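Local coordinates for protein KLLA0F20702p (Kluyveromyces lactis, PDB 5Y5A) that acts as the Est1 subunit of yeast telomerase, binding Cdc13 and thereby probably recruiting the enzyme to telomeres, at residues 458-463 with 532-537; 80-85 with 185-190; 273-278 with 376-381; 441-444 with 448-451; 310-315 with 343-348. All blocks are in the same frame, centred on the assembly; numbering follows the deposited sequence.

Interaction 1 (458-463 with 532-537); sequences NELLSS and SRVQVL
Leu460 reaches from helix 447-462 into the flank of helix 526-546, splaying its two methyls over Val534 and Leu537. This is apolar helix-helix packing in a largely helical fold, and no hydrogen bond crosses it. The backbones come nearest at this same place, with Leu460 CA 6.5 Å from Val534 CA. All three side chains leave their helices toward the opposite segment. The two leucines are turned alike, yet their side chains cross obliquely. Leu460 has CG beside its backbone N (chi1 -65°) and an extended second torsion that carries CD1 outward to Leu537. There Leu460 CD1 presses on the root of its neighbour, 3.9 Å from Leu537 CB. The other prong is looser: Leu460 CD2 stands 4.3 Å from Val534 CG2, methyl against methyl. The same leucine also touches Val538, one turn beyond Val534, while Leu423 and Ala426 of helix 421-433 close over Leu537, so a third helix completes the apolar cluster. Serine hydroxyls on the Leu460 segment tie back to carbonyls one turn earlier. Asn458 O takes two donors from opposite faces of its carbonyl plane, the backbone N of Ser462 and that residue's hydroxyl, with Ser462 OG 2.9 Å from Asn458 O.

Interaction 2 (80-85 with 185-190); sequences RILDLT and VMASQR
Asp83 OD1 is gripped by two groups, Arg190 NE at 2.8 Å and the hydroxyl of Tyr194, one turn further along the arginine's helix. The salt bridge ties together two nearly parallel helices, 78-105 and 179-206, in the TPR-like helical region of the Est1 family; the short segments run 22° apart, their axes 9.4 Å from each other. Arg190 approaches side-on. Its NE bonds OD1 along a bent path (145°), with a weak second bond to OD2, while Arg190 NH2 reaches Asp83 OD2 at 3.2 Å; OD1 and OD2 each offer the syn lone pair. The match is imperfect, for the carboxylate and guanidinium planes are 32° apart. A bend at the second torsion of Arg190 turns its chain across the carboxylate. On the guanidinium's other flank, Arg190 NH1 bonds Gln189 OE1 at 2.8 Å, close to the guanidinium plane, which, with the salt bridge, probably limits the group's rotation. A leucine in place of Arg190 would probably leave the Asp83 carboxylate without its counter-charge and the Gln189 amide freer to turn. Beside the charged pair, Leu82 CD1 rests 3.9 Å from Arg190 CB and 4.1 Å from Ala187 CB, and comes within 3.4 Å of the backbone oxygen Ala187 O.

Interaction 3 (273-278 with 376-381); sequences PNFTNL and QMINGV
A small apolar contact, led by Ile378 and Phe275, joins the last turn of the long helix 339-379 to the short helix 271-279. Only 81 Å² is buried between the segments, and their closest CA atoms, those of Thr276 and Ile378, are still 8.9 Å apart, so side chains alone bridge the gap. Ile378 does so with one methyl: its CD1 lies 3.8 Å from Phe275 CD2 and 3.9 Å from Phe275 CE2, so the methyl sits by the CD2-CE2 bond. The longer branch of the isoleucine is extended (chi2 167°), which puts CD1 at the far end of its reach. Thr276 adds a marginal touch, its OG1 4.3 Å from Ile378 CD1; that hydroxyl is already bonded to Ile272 O within its own helix. The Ile272 side chain touches Ile378 as well. Phe326, from a loop, packs on Phe275, Thr276 and Ile378 alike, and Val259 of helix 251-263 backs the phenylalanine. Just past the contact the long helix stops, and Gly380 leaves helical geometry with a positive phi of 85°. The whole is helix-helix packing within the helical Est1 DNA/RNA-binding region, whose family is grouped with the TPR folds.

Interaction 4 (441-444 with 448-451); sequences KFAH and SFCQ
Cys450 and Ala443 make the closest approach across the short connection between helix 437-444 and helix 447-462, which runs on obliquely in broadly the same direction. Cys450 SG lies 3.3 Å from Ala443 O and 3.8 Å from His444 O, so one sulfur sits against two successive carbonyl oxygens at the end of the first helix. The thiol is directed there by a first torsion that places SG beside its own backbone N (chi1 -72°). Next to it, Phe449 offers a ring edge: its CD2 is 4.0 Å from Ala443 O, which lies near the plane of the ring, and 4.2 Å from Ala443 CB. Beyond this first shell the partners are held by their own neighbours. Phe399 of helix 385-410 meets the Phe449 ring edge-to-face and also touches Ala443, while Ile433 backs both residues from helix 421-433. His444 points away from the second helix and instead stacks on Phe544, with its NE2 hydrogen-bonded to Phe544 O; a bound peptide, presumably from Cdc13, rests its backbone on this histidine. Cys450 is covered further by Asn548, Cys550 and Phe552. All four touching residues are buried. The contact is probably held largely by dispersion, the sulfur being a large polarisable atom packed on two carbonyls, with perhaps a mild electrostatic share where the slightly positive rim of the Phe449 ring faces Ala443 O.

Interaction 5 (310-315 with 343-348); sequences MEIMEF and QTLLFD
Met313 and Leu346 bring their CA atoms to 5.8 Å where helix 306-315 passes helix 339-379, the short segments being inclined at 126° with their axes 9.3 Å apart. Leu346 exploits that closeness by laying a methyl directly on the opposite backbone: its CD1 is 3.9 Å from Met313 CA and 4.0 Å from Met313 O. Ile312 O lies a little farther off, 4.2 Å from the same Leu346 CD1, so the methyl rests against the helix itself more than against side chains. The leucine gets there with CG anti to its backbone N (chi1 175°) and a bent second torsion (chi2 68°), a combination that swings CD1 across although its CB is not aimed straight at the partner. One residue back, Leu345 uses its CD2 to meet Ile312 CD1 at 4.3 Å, end methyl against end methyl, and Ile312 also touches Lys349, one turn after Leu345. Met313 lends its root to Leu346 and then runs farther along the long helix to Asn357 and Ile361. No hydrogen bond spans the pair. The outer faces are engaged too: Phe315 packs into helix 285-298, the Glu314 carboxylate bonds the backbone N of Asn253, and on the far side Phe347 lies against His404 of helix 385-410. Each helix thus packs on a second neighbour as well, consistent with the stacked helices of the TPR clan, in which the Est1 DNA/RNA-binding family is placed.

Along the chain interaction 2 closes first, then interaction 5 nested within the loop closed by interaction 3, then interaction 4 and finally interaction 1. Interactions 3 and 5 share the long helix 339-379, their centres 23 Å apart; interactions 4 and 1 share helix 447-462, with centres 19 Å apart. Interaction 2 belongs to the Est1 family region nearer the N terminus and lies across the chain's centre from interactions 1, 4 and 5, about 45 Å between centres from interactions 1 and 4. No two contacts touch. Shared helices thus connect separate contacts within a largely helical scaffold, interactions 1 and 4 lying on the same side of its centre, and peptide-contacting surfaces lie near interactions 2 and 4.

Interaction 1 (458-463 with 532-537)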
# COMPACT_ATOMS: atom_id res chain seq x y z
N ASN A 458 4.57 9.77 -29.25
CA ASN A 458 4.61 9.58 -30.71
C ASN A 458 4.25 8.16 -31.13
O ASN A 458 3.59 7.96 -32.15
CB ASN A 458 5.99 9.95 -31.28
CG ASN A 458 6.19 11.47 -31.40
OD1 ASN A 458 5.24 12.24 -31.34
ND2 ASN A 458 7.44 11.90 -31.58
N GLU A 459 4.68 7.16 -30.35
CA GLU A 459 4.31 5.77 -30.65
C GLU A 459 2.81 5.58 -30.42
O GLU A 459 2.14 4.88 -31.17
CB GLU A 459 5.09 4.77 -29.78
CG GLU A 459 6.59 4.76 -30.02
CD GLU A 459 6.95 4.34 -31.43
OE1 GLU A 459 7.93 4.88 -31.99
OE2 GLU A 459 6.24 3.47 -31.99
N LEU A 460 2.29 6.20 -29.37
CA LEU A 460 0.87 6.09 -29.08
C LEU A 460 0.04 6.73 -30.18
O LEU A 460 -0.94 6.15 -30.65
CB LEU A 460 0.56 6.71 -27.71
CG LEU A 460 1.24 5.95 -26.57
CD1 LEU A 460 0.90 6.53 -25.22
CD2 LEU A 460 0.87 4.48 -26.64
N LEU A 461 0.44 7.92 -30.62
CA LEU A 461 -0.26 8.61 -31.70
C LEU A 461 -0.26 7.79 -32.99
O LEU A 461 -1.20 7.88 -33.79
CB LEU A 461 0.37 9.98 -31.96
CG LEU A 461 0.13 11.03 -30.86
CD1 LEU A 461 1.18 12.13 -30.92
CD2 LEU A 461 -1.27 11.60 -31.00
N SER A 462 0.76 6.97 -33.19
CA SER A 462 0.84 6.14 -34.40
C SER A 462 -0.02 4.88 -34.28
O SER A 462 -0.26 4.19 -35.27
CB SER A 462 2.29 5.74 -34.69
OG SER A 462 3.12 6.89 -34.79
N SER A 463 -0.47 4.57 -33.07
CA SER A 463 -1.32 3.41 -32.84
C SER A 463 -2.75 3.66 -33.29
O SER A 463 -3.31 2.89 -34.07
CB SER A 463 -1.29 3.01 -31.36
OG SER A 463 0.02 2.65 -30.95
N SER A 532 -8.40 2.34 -24.00
CA SER A 532 -8.76 3.38 -23.04
C SER A 532 -7.53 4.01 -22.36
O SER A 532 -7.49 5.22 -22.18
CB SER A 532 -9.71 2.82 -21.99
OG SER A 532 -9.88 3.76 -20.93
N ARG A 533 -6.54 3.19 -21.97
CA ARG A 533 -5.31 3.72 -21.37
C ARG A 533 -4.51 4.54 -22.39
O ARG A 533 -3.87 5.54 -22.03
CB ARG A 533 -4.43 2.60 -20.81
CG ARG A 533 -4.98 1.93 -19.57
CD ARG A 533 -3.97 0.97 -18.95
NE ARG A 533 -4.48 0.35 -17.73
CZ ARG A 533 -5.08 -0.83 -17.68
NH1 ARG A 533 -5.26 -1.55 -18.79
NH2 ARG A 533 -5.51 -1.29 -16.52
N VAL A 534 -4.52 4.11 -23.64
CA VAL A 534 -3.82 4.82 -24.70
C VAL A 534 -4.38 6.24 -24.83
O VAL A 534 -3.63 7.21 -24.86
CB VAL A 534 -3.94 4.08 -26.05
CG1 VAL A 534 -3.52 4.99 -27.21
CG2 VAL A 534 -3.09 2.81 -26.03
N GLN A 535 -5.71 6.34 -24.86
CA GLN A 535 -6.36 7.64 -24.98
C GLN A 535 -6.02 8.57 -23.82
O GLN A 535 -5.64 9.72 -24.03
CB GLN A 535 -7.87 7.46 -25.08
CG GLN A 535 -8.28 6.52 -26.20
CD GLN A 535 -9.77 6.46 -26.38
OE1 GLN A 535 -10.44 5.55 -25.89
NE2 GLN A 535 -10.32 7.43 -27.11
N VAL A 536 -6.13 8.07 -22.59
CA VAL A 536 -5.89 8.92 -21.44
C VAL A 536 -4.42 9.32 -21.37
O VAL A 536 -4.09 10.39 -20.85
CB VAL A 536 -6.33 8.23 -20.12
CG1 VAL A 536 -5.51 6.95 -19.85
CG2 VAL A 536 -6.23 9.19 -18.94
N LEU A 537 -3.53 8.48 -21.89
CA LEU A 537 -2.11 8.79 -21.85
C LEU A 537 -1.77 9.85 -22.88
O LEU A 537 -0.99 10.75 -22.61
CB LEU A 537 -1.26 7.55 -22.08
CG LEU A 537 -1.01 6.73 -20.82
CD1 LEU A 537 -0.28 5.44 -21.14
CD2 LEU A 537 -0.23 7.56 -19.81

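Interaction 2 (80-85 with 185-190)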
# COMPACT_ATOMS: atom_id res chain seq x y z
N ARG A 80 -14.63 2.54 17.84
CA ARG A 80 -13.85 3.00 18.99
C ARG A 80 -13.81 1.91 20.06
O ARG A 80 -12.79 1.68 20.70
CB ARG A 80 -14.44 4.29 19.55
CG ARG A 80 -14.30 5.49 18.62
CD ARG A 80 -14.98 6.74 19.17
NE ARG A 80 -14.63 7.93 18.40
CZ ARG A 80 -15.18 9.13 18.57
NH1 ARG A 80 -16.12 9.31 19.49
NH2 ARG A 80 -14.80 10.15 17.81
N ILE A 81 -14.94 1.24 20.24
CA ILE A 81 -15.03 0.13 21.18
C ILE A 81 -14.05 -0.97 20.78
O ILE A 81 -13.40 -1.57 21.63
CB ILE A 81 -16.46 -0.42 21.26
CG1 ILE A 81 -17.37 0.59 21.96
CG2 ILE A 81 -16.49 -1.75 22.00
CD1 ILE A 81 -18.83 0.24 21.88
N LEU A 82 -13.94 -1.22 19.48
CA LEU A 82 -13.07 -2.26 18.97
C LEU A 82 -11.59 -1.88 19.09
O LEU A 82 -10.73 -2.74 19.27
CB LEU A 82 -13.41 -2.58 17.52
CG LEU A 82 -14.82 -3.14 17.30
CD1 LEU A 82 -15.18 -3.15 15.82
CD2 LEU A 82 -14.94 -4.54 17.89
N ASP A 83 -11.29 -0.59 18.96
CA ASP A 83 -9.91 -0.11 19.09
C ASP A 83 -9.45 -0.20 20.54
O ASP A 83 -8.33 -0.62 20.82
CB ASP A 83 -9.78 1.33 18.57
CG ASP A 83 -9.76 1.40 17.04
OD1 ASP A 83 -9.36 0.41 16.39
OD2 ASP A 83 -10.12 2.46 16.49
N LEU A 84 -10.31 0.20 21.48
CA LEU A 84 -10.00 0.04 22.89
C LEU A 84 -9.91 -1.44 23.28
O LEU A 84 -9.22 -1.81 24.24
CB LEU A 84 -11.05 0.73 23.75
CG LEU A 84 -11.05 2.26 23.75
CD1 LEU A 84 -12.20 2.79 24.58
CD2 LEU A 84 -9.73 2.80 24.28
N THR A 85 -10.60 -2.28 22.52
CA THR A 85 -10.59 -3.72 22.77
C THR A 85 -9.24 -4.31 22.39
O THR A 85 -8.64 -5.08 23.15
CB THR A 85 -11.70 -4.43 21.98
OG1 THR A 85 -12.98 -3.99 22.47
CG2 THR A 85 -11.57 -5.93 22.16
N VAL A 185 -19.17 0.64 8.57
CA VAL A 185 -18.09 0.21 7.69
C VAL A 185 -16.76 0.24 8.44
O VAL A 185 -15.96 -0.68 8.33
CB VAL A 185 -18.00 1.09 6.43
CG1 VAL A 185 -16.82 0.68 5.57
CG2 VAL A 185 -19.29 1.00 5.63
N MET A 186 -16.54 1.31 9.20
CA MET A 186 -15.34 1.40 10.03
C MET A 186 -15.28 0.28 11.07
O MET A 186 -14.21 -0.26 11.36
CB MET A 186 -15.27 2.77 10.73
CG MET A 186 -15.07 3.93 9.78
SD MET A 186 -13.72 3.63 8.63
CE MET A 186 -12.29 3.80 9.69
N ALA A 187 -16.43 -0.07 11.64
CA ALA A 187 -16.46 -1.17 12.60
C ALA A 187 -16.05 -2.47 11.92
O ALA A 187 -15.28 -3.25 12.47
CB ALA A 187 -17.84 -1.32 13.22
N SER A 188 -16.56 -2.67 10.70
CA SER A 188 -16.23 -3.85 9.92
C SER A 188 -14.74 -3.88 9.60
O SER A 188 -14.09 -4.92 9.75
CB SER A 188 -17.04 -3.87 8.63
OG SER A 188 -18.42 -3.99 8.93
N GLN A 189 -14.22 -2.74 9.17
CA GLN A 189 -12.80 -2.62 8.85
C GLN A 189 -11.94 -2.96 10.07
O GLN A 189 -10.90 -3.61 9.95
CB GLN A 189 -12.49 -1.21 8.35
CG GLN A 189 -11.10 -1.05 7.76
CD GLN A 189 -10.04 -0.74 8.81
OE1 GLN A 189 -10.34 -0.16 9.85
NE2 GLN A 189 -8.80 -1.12 8.52
N ARG A 190 -12.36 -2.51 11.24
CA ARG A 190 -11.61 -2.82 12.45
C ARG A 190 -11.65 -4.32 12.75
O ARG A 190 -10.64 -4.90 13.14
CB ARG A 190 -12.15 -2.03 13.64
CG ARG A 190 -11.87 -0.54 13.53
CD ARG A 190 -10.39 -0.27 13.31
NE ARG A 190 -10.05 1.08 13.73
CZ ARG A 190 -9.96 2.13 12.91
NH1 ARG A 190 -10.14 1.97 11.61
NH2 ARG A 190 -9.66 3.32 13.40

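Interaction 3 (273-278 with 376-381)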
# COMPACT_ATOMS: atom_id res chain seq x y z
N PRO A 273 8.10 5.08 11.69
CA PRO A 273 9.02 4.32 12.55
C PRO A 273 9.45 2.98 11.96
O PRO A 273 10.63 2.64 12.03
CB PRO A 273 8.21 4.11 13.83
CG PRO A 273 7.31 5.32 13.90
CD PRO A 273 6.98 5.67 12.47
N ASN A 274 8.52 2.23 11.38
CA ASN A 274 8.88 0.95 10.78
C ASN A 274 9.74 1.08 9.52
O ASN A 274 10.73 0.35 9.36
CB ASN A 274 7.62 0.14 10.47
CG ASN A 274 7.12 -0.63 11.67
OD1 ASN A 274 7.59 -1.73 11.96
ND2 ASN A 274 6.18 -0.04 12.40
N PHE A 275 9.35 1.99 8.63
CA PHE A 275 10.18 2.36 7.49
C PHE A 275 11.62 2.68 7.92
O PHE A 275 12.59 2.24 7.30
CB PHE A 275 9.56 3.57 6.78
CG PHE A 275 10.26 3.98 5.52
CD1 PHE A 275 9.99 3.33 4.31
CD2 PHE A 275 11.14 5.05 5.51
CE1 PHE A 275 10.61 3.72 3.13
CE2 PHE A 275 11.77 5.45 4.32
CZ PHE A 275 11.50 4.78 3.13
N THR A 276 11.74 3.45 8.99
CA THR A 276 13.03 3.90 9.51
C THR A 276 13.81 2.75 10.15
O THR A 276 15.03 2.66 10.03
CB THR A 276 12.84 5.03 10.52
OG1 THR A 276 12.10 6.09 9.89
CG2 THR A 276 14.17 5.59 11.01
N ASN A 277 13.08 1.86 10.83
CA ASN A 277 13.68 0.70 11.47
C ASN A 277 14.30 -0.20 10.40
O ASN A 277 15.33 -0.84 10.64
CB ASN A 277 12.63 -0.05 12.29
CG ASN A 277 13.24 -1.13 13.18
OD1 ASN A 277 13.30 -2.30 12.81
ND2 ASN A 277 13.67 -0.73 14.38
N LEU A 278 13.69 -0.21 9.22
CA LEU A 278 14.16 -1.03 8.10
C LEU A 278 15.30 -0.39 7.31
O LEU A 278 16.24 -1.08 6.91
CB LEU A 278 12.98 -1.32 7.16
CG LEU A 278 13.28 -2.11 5.88
CD1 LEU A 278 13.95 -3.45 6.17
CD2 LEU A 278 12.00 -2.32 5.08
N GLN A 376 10.58 13.81 2.37
CA GLN A 376 10.21 15.15 2.82
C GLN A 376 9.68 15.13 4.23
O GLN A 376 9.92 16.07 4.99
CB GLN A 376 9.17 15.77 1.87
CG GLN A 376 9.68 15.94 0.44
CD GLN A 376 8.74 16.76 -0.41
OE1 GLN A 376 9.14 17.74 -1.05
NE2 GLN A 376 7.46 16.38 -0.41
N MET A 377 8.96 14.08 4.61
CA MET A 377 8.47 13.99 5.98
C MET A 377 9.61 13.70 6.95
O MET A 377 9.62 14.21 8.06
CB MET A 377 7.40 12.92 6.12
CG MET A 377 6.10 13.25 5.41
SD MET A 377 4.96 11.87 5.56
CE MET A 377 4.39 12.09 7.23
N ILE A 378 10.58 12.90 6.52
CA ILE A 378 11.65 12.47 7.41
C ILE A 378 12.73 13.55 7.56
O ILE A 378 13.20 13.81 8.67
CB ILE A 378 12.27 11.14 6.92
CG1 ILE A 378 11.30 9.98 7.19
CG2 ILE A 378 13.61 10.88 7.60
CD1 ILE A 378 11.65 8.68 6.48
N ASN A 379 13.08 14.20 6.46
CA ASN A 379 14.14 15.20 6.48
C ASN A 379 13.65 16.66 6.56
O ASN A 379 14.46 17.58 6.72
CB ASN A 379 15.04 15.01 5.26
CG ASN A 379 15.82 13.71 5.32
OD1 ASN A 379 16.32 13.34 6.38
ND2 ASN A 379 15.91 13.01 4.21
N GLY A 380 12.34 16.86 6.47
CA GLY A 380 11.74 18.17 6.66
C GLY A 380 11.72 19.03 5.40
O GLY A 380 12.17 18.61 4.34
N VAL A 381 11.18 20.24 5.55
CA VAL A 381 11.15 21.23 4.48
C VAL A 381 12.56 21.72 4.16
O VAL A 381 13.29 22.17 5.04
CB VAL A 381 10.27 22.42 4.89
CG1 VAL A 381 10.41 23.59 3.91
CG2 VAL A 381 8.82 21.97 5.02

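Interaction 4 (441-444 with 448-451)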
# COMPACT_ATOMS: atom_id res chain seq x y z
N LYS A 441 7.54 21.05 -12.14
CA LYS A 441 8.57 21.95 -12.65
C LYS A 441 9.85 21.19 -13.00
O LYS A 441 10.46 21.46 -14.03
CB LYS A 441 8.87 23.05 -11.63
CG LYS A 441 7.73 24.04 -11.50
CD LYS A 441 7.88 24.95 -10.29
CE LYS A 441 6.71 25.94 -10.19
NZ LYS A 441 6.77 26.77 -8.95
N PHE A 442 10.25 20.24 -12.15
CA PHE A 442 11.42 19.42 -12.43
C PHE A 442 11.23 18.61 -13.72
O PHE A 442 12.13 18.53 -14.56
CB PHE A 442 11.71 18.46 -11.25
CG PHE A 442 12.99 17.68 -11.40
CD1 PHE A 442 13.02 16.50 -12.13
CD2 PHE A 442 14.16 18.12 -10.81
CE1 PHE A 442 14.20 15.78 -12.27
CE2 PHE A 442 15.34 17.40 -10.93
CZ PHE A 442 15.35 16.22 -11.67
N ALA A 443 10.05 18.02 -13.86
CA ALA A 443 9.72 17.18 -15.01
C ALA A 443 9.71 17.98 -16.31
O ALA A 443 10.23 17.52 -17.32
CB ALA A 443 8.36 16.52 -14.79
N HIS A 444 9.13 19.18 -16.26
CA HIS A 444 9.09 20.11 -17.39
C HIS A 444 10.47 20.55 -17.86
O HIS A 444 10.66 20.92 -19.02
CB HIS A 444 8.28 21.34 -17.00
CG HIS A 444 6.84 21.28 -17.37
ND1 HIS A 444 5.89 22.14 -16.86
CD2 HIS A 444 6.17 20.47 -18.24
CE1 HIS A 444 4.71 21.86 -17.38
NE2 HIS A 444 4.86 20.85 -18.22
N SER A 448 15.84 14.44 -20.46
CA SER A 448 15.72 13.00 -20.64
C SER A 448 14.27 12.56 -20.49
O SER A 448 13.78 11.79 -21.30
CB SER A 448 16.60 12.25 -19.64
OG SER A 448 16.19 12.51 -18.32
N PHE A 449 13.57 13.08 -19.48
CA PHE A 449 12.19 12.67 -19.25
C PHE A 449 11.26 13.19 -20.35
O PHE A 449 10.43 12.45 -20.86
CB PHE A 449 11.68 13.12 -17.87
CG PHE A 449 10.26 12.72 -17.61
CD1 PHE A 449 9.94 11.40 -17.31
CD2 PHE A 449 9.22 13.64 -17.73
CE1 PHE A 449 8.62 11.01 -17.11
CE2 PHE A 449 7.90 13.25 -17.54
CZ PHE A 449 7.60 11.94 -17.23
N CYS A 450 11.42 14.45 -20.73
CA CYS A 450 10.63 15.01 -21.83
C CYS A 450 10.89 14.29 -23.14
O CYS A 450 9.95 14.02 -23.89
CB CYS A 450 10.92 16.51 -22.00
SG CYS A 450 10.21 17.48 -20.66
N GLN A 451 12.15 13.97 -23.41
CA GLN A 451 12.46 13.18 -24.59
C GLN A 451 11.74 11.82 -24.55
O GLN A 451 11.17 11.38 -25.55
CB GLN A 451 13.97 12.96 -24.72
CG GLN A 451 14.38 12.16 -25.95
CD GLN A 451 14.12 12.93 -27.24
OE1 GLN A 451 14.76 13.94 -27.51
NE2 GLN A 451 13.16 12.45 -28.04

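Interaction 5 (310-315 with 343-348)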
# COMPACT_ATOMS: atom_id res chain seq x y z
N MET A 310 13.77 -11.71 -9.69
CA MET A 310 12.71 -11.08 -8.92
C MET A 310 13.21 -10.54 -7.57
O MET A 310 12.88 -9.42 -7.20
CB MET A 310 11.56 -12.06 -8.68
CG MET A 310 10.39 -11.44 -7.90
SD MET A 310 8.83 -12.30 -8.15
CE MET A 310 9.32 -13.98 -7.77
N GLU A 311 14.00 -11.32 -6.85
CA GLU A 311 14.45 -10.86 -5.54
C GLU A 311 15.41 -9.67 -5.65
O GLU A 311 15.38 -8.76 -4.83
CB GLU A 311 15.08 -12.01 -4.76
CG GLU A 311 14.02 -12.99 -4.25
CD GLU A 311 14.61 -14.18 -3.52
OE1 GLU A 311 15.85 -14.34 -3.54
OE2 GLU A 311 13.83 -14.96 -2.93
N ILE A 312 16.24 -9.66 -6.69
CA ILE A 312 17.09 -8.50 -6.96
C ILE A 312 16.26 -7.24 -7.19
O ILE A 312 16.60 -6.16 -6.70
CB ILE A 312 18.00 -8.76 -8.17
CG1 ILE A 312 19.03 -9.83 -7.81
CG2 ILE A 312 18.70 -7.47 -8.60
CD1 ILE A 312 20.01 -10.13 -8.90
N MET A 313 15.16 -7.36 -7.92
CA MET A 313 14.32 -6.19 -8.19
C MET A 313 13.58 -5.75 -6.93
O MET A 313 13.35 -4.57 -6.74
CB MET A 313 13.35 -6.47 -9.33
CG MET A 313 14.06 -6.78 -10.63
SD MET A 313 12.94 -6.93 -12.01
CE MET A 313 13.76 -8.21 -12.96
N GLU A 314 13.23 -6.70 -6.07
CA GLU A 314 12.59 -6.35 -4.81
C GLU A 314 13.57 -5.68 -3.84
O GLU A 314 13.22 -4.77 -3.11
CB GLU A 314 11.97 -7.58 -4.14
CG GLU A 314 11.23 -7.23 -2.87
CD GLU A 314 10.85 -8.45 -2.04
OE1 GLU A 314 10.89 -9.56 -2.59
OE2 GLU A 314 10.52 -8.28 -0.85
N PHE A 315 14.82 -6.14 -3.83
CA PHE A 315 15.75 -5.70 -2.81
C PHE A 315 16.71 -4.58 -3.21
O PHE A 315 17.02 -3.73 -2.39
CB PHE A 315 16.58 -6.89 -2.33
CG PHE A 315 15.86 -7.75 -1.34
CD1 PHE A 315 14.95 -8.71 -1.77
CD2 PHE A 315 16.08 -7.60 0.01
CE1 PHE A 315 14.28 -9.50 -0.86
CE2 PHE A 315 15.42 -8.40 0.92
CZ PHE A 315 14.52 -9.35 0.49
N GLN A 343 22.50 -0.28 -8.16
CA GLN A 343 21.74 0.44 -9.16
C GLN A 343 21.94 -0.14 -10.54
O GLN A 343 20.98 -0.30 -11.31
CB GLN A 343 22.14 1.92 -9.17
CG GLN A 343 21.54 2.68 -10.33
CD GLN A 343 22.19 4.03 -10.54
OE1 GLN A 343 23.17 4.15 -11.28
NE2 GLN A 343 21.65 5.05 -9.90
N THR A 344 23.18 -0.46 -10.87
CA THR A 344 23.47 -0.96 -12.20
C THR A 344 22.81 -2.33 -12.40
O THR A 344 22.27 -2.62 -13.46
CB THR A 344 24.99 -1.05 -12.46
OG1 THR A 344 25.62 -1.82 -11.44
CG2 THR A 344 25.61 0.34 -12.44
N LEU A 345 22.80 -3.15 -11.36
CA LEU A 345 22.25 -4.50 -11.47
C LEU A 345 20.73 -4.43 -11.49
O LEU A 345 20.08 -5.14 -12.27
CB LEU A 345 22.74 -5.39 -10.33
CG LEU A 345 22.84 -6.88 -10.62
CD1 LEU A 345 23.62 -7.11 -11.90
CD2 LEU A 345 23.50 -7.63 -9.49
N LEU A 346 20.16 -3.59 -10.63
CA LEU A 346 18.72 -3.30 -10.66
C LEU A 346 18.27 -2.85 -12.06
O LEU A 346 17.29 -3.36 -12.59
CB LEU A 346 18.37 -2.19 -9.66
CG LEU A 346 16.91 -1.74 -9.71
CD1 LEU A 346 16.03 -2.87 -9.23
CD2 LEU A 346 16.64 -0.46 -8.91
N PHE A 347 18.98 -1.88 -12.63
CA PHE A 347 18.59 -1.33 -13.93
C PHE A 347 18.78 -2.38 -15.00
O PHE A 347 17.96 -2.49 -15.91
CB PHE A 347 19.38 -0.06 -14.26
CG PHE A 347 18.81 1.20 -13.64
CD1 PHE A 347 18.54 1.26 -12.28
CD2 PHE A 347 18.56 2.33 -14.41
CE1 PHE A 347 18.02 2.43 -11.71
CE2 PHE A 347 18.03 3.49 -13.85
CZ PHE A 347 17.78 3.55 -12.51
N ASP A 348 19.84 -3.18 -14.88
CA ASP A 348 20.09 -4.26 -15.86
C ASP A 348 19.00 -5.33 -15.80
O ASP A 348 18.52 -5.77 -16.84
CB ASP A 348 21.47 -4.90 -15.63
CG ASP A 348 22.61 -4.04 -16.17
OD1 ASP A 348 22.36 -2.91 -16.64
OD2 ASP A 348 23.77 -4.49 -16.10